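Local atomic coordinates of extracellular solute-binding protein family 1 (Pseudothermotoga lettingae, PDB entry 5CI5), a protein that binds a sugar, captured here as alpha-D-tagatopyranose, and probably delivers it to an ABC transporter as the extracellular solute-binding component. Residues Thr71-Gly76 / Val304-Ser309. Residues are numbered along the deposited sequence; the frame is centred on the assembly and turned at random.
Sequences TALQAG and VIPSSS
Leu73, on the last turn of helix 62-75, meets Pro306 in the loop that follows strand 298-304, and this pair supplies the apolar half of the contact. One branch of the leucine does the touching: its CD2 lies 3.8 Å from Pro306 CG, with Pro306 CB almost as near. The two side chains cross at about a right angle. Chi1 of -66° sets CG beside the backbone N, and chi2 of 173° extends CD1, leaving CD2 as the branch turned to the proline. Both residues are buried, and Leu73 also packs on Phe93 of helix 89-95 and on Trp98.

The polar half lies at the helix end. Gly76, with a positive phi of 79°, is the C-prime residue of a Schellman motif, in which the amide of the next residue returns to Ala72 O while Gly76 N makes a weak bond to Leu73 O. Its carbonyl is directed to the other segment, where Gly76 O comes within 3.7 Å of Ser308 CB. One water joins the two backbones, donating to Gly76 O at 2.8 Å and, weakly, to Ser308 O at 3.1 Å. Ser308 is held in a type I turn from Pro306 to Ser309, closed by Ser309 N to Pro306 O at 3.1 Å. Beyond it, Ser309 OG is bonded to Asp80 OD1, tying the loop to the chain after the helix.

The contact thus rests on shape and one water bridge with a weak leg; backbone bonds, Val304 with Ala82 and Ser307 with Trp98, probably fasten the loop more firmly.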
loop_
_atom_site.group_PDB
_atom_site.type_symbol
_atom_site.label_atom_id
_atom_site.label_comp_id
_atom_site.label_asym_id
_atom_site.label_seq_id
_atom_site.Cartn_x
_atom_site.Cartn_y
_atom_site.Cartn_z
ATOM N N THR A 71 -4.410 -15.930 -11.539
ATOM C CA THR A 71 -4.911 -16.670 -12.699
ATOM C C THR A 71 -3.757 -17.143 -13.576
ATOM O O THR A 71 -3.692 -18.305 -13.999
ATOM C CB THR A 71 -5.870 -15.788 -13.534
ATOM O OG1 THR A 71 -7.011 -15.451 -12.732
ATOM C CG2 THR A 71 -6.325 -16.515 -14.812
ATOM N N ALA A 72 -2.817 -16.242 -13.823
ATOM C CA ALA A 72 -1.669 -16.560 -14.656
ATOM C C ALA A 72 -0.724 -17.563 -13.986
ATOM O O ALA A 72 -0.199 -18.475 -14.629
ATOM C CB ALA A 72 -0.920 -15.293 -15.001
ATOM N N LEU A 73 -0.466 -17.379 -12.699
ATOM C CA LEU A 73 0.484 -18.238 -12.031
ATOM C C LEU A 73 -0.077 -19.645 -11.892
ATOM O O LEU A 73 0.652 -20.637 -12.043
ATOM C CB LEU A 73 0.869 -17.671 -10.666
ATOM C CG LEU A 73 1.636 -16.354 -10.641
ATOM C CD1 LEU A 73 1.793 -15.836 -9.235
ATOM C CD2 LEU A 73 3.013 -16.526 -11.297
ATOM N N GLN A 74 -1.376 -19.750 -11.638
ATOM C CA GLN A 74 -2.026 -21.057 -11.601
ATOM C C GLN A 74 -1.879 -21.785 -12.926
ATOM O O GLN A 74 -1.687 -22.999 -12.947
ATOM C CB GLN A 74 -3.507 -20.933 -11.274
ATOM C CG GLN A 74 -3.817 -20.504 -9.887
ATOM C CD GLN A 74 -5.316 -20.342 -9.668
ATOM O OE1 GLN A 74 -6.067 -20.058 -10.606
ATOM N NE2 GLN A 74 -5.757 -20.534 -8.428
ATOM N N ALA A 75 -1.987 -21.042 -14.026
ATOM C CA ALA A 75 -1.942 -21.624 -15.369
ATOM C C ALA A 75 -0.518 -21.879 -15.877
ATOM O O ALA A 75 -0.327 -22.583 -16.857
ATOM C CB ALA A 75 -2.686 -20.715 -16.339
ATOM N N GLY A 76 0.489 -21.323 -15.214
ATOM C CA GLY A 76 1.863 -21.478 -15.677
ATOM C C GLY A 76 2.250 -20.569 -16.818
ATOM O O GLY A 76 3.240 -20.825 -17.499
ATOM N N VAL A 304 9.087 -10.365 -8.734
ATOM C CA VAL A 304 9.181 -11.824 -8.579
ATOM C C VAL A 304 9.303 -12.486 -9.949
ATOM O O VAL A 304 8.884 -11.927 -10.946
ATOM C CB VAL A 304 7.973 -12.440 -7.818
ATOM C CG1 VAL A 304 7.791 -11.722 -6.490
ATOM C CG2 VAL A 304 6.693 -12.392 -8.639
ATOM N N ILE A 305 9.895 -13.675 -9.964
ATOM C CA ILE A 305 10.107 -14.457 -11.183
ATOM C C ILE A 305 9.358 -15.766 -11.053
ATOM O O ILE A 305 9.695 -16.564 -10.186
ATOM C CB ILE A 305 11.600 -14.732 -11.405
ATOM C CG1 ILE A 305 12.355 -13.411 -11.595
ATOM C CG2 ILE A 305 11.807 -15.659 -12.609
ATOM C CD1 ILE A 305 13.845 -13.570 -11.587
ATOM N N PRO A 306 8.351 -16.004 -11.907
ATOM C CA PRO A 306 7.613 -17.257 -11.784
ATOM C C PRO A 306 8.513 -18.465 -12.059
ATOM O O PRO A 306 9.359 -18.425 -12.946
ATOM C CB PRO A 306 6.501 -17.123 -12.842
ATOM C CG PRO A 306 6.319 -15.642 -12.980
ATOM C CD PRO A 306 7.735 -15.123 -12.918
ATOM N N SER A 307 8.300 -19.535 -11.292
ATOM C CA SER A 307 9.061 -20.752 -11.450
ATOM C C SER A 307 8.809 -21.385 -12.827
ATOM O O SER A 307 9.626 -22.173 -13.307
ATOM C CB SER A 307 8.684 -21.715 -10.336
ATOM O OG SER A 307 7.293 -21.979 -10.417
ATOM N N SER A 308 7.690 -21.044 -13.464
ATOM C CA SER A 308 7.376 -21.579 -14.788
ATOM C C SER A 308 7.975 -20.773 -15.944
ATOM O O SER A 308 7.811 -21.152 -17.112
ATOM C CB SER A 308 5.864 -21.675 -14.965
ATOM O OG SER A 308 5.352 -22.701 -14.121
ATOM N N SER A 309 8.664 -19.682 -15.642
ATOM C CA SER A 309 9.225 -18.849 -16.697
ATOM C C SER A 309 10.375 -19.542 -17.429
ATOM O O SER A 309 11.280 -20.104 -16.790
ATOM C CB SER A 309 9.716 -17.521 -16.131
ATOM O OG SER A 309 10.446 -16.810 -17.113
HETATM O O HOH W 1 5.526 -19.237 -18.057
#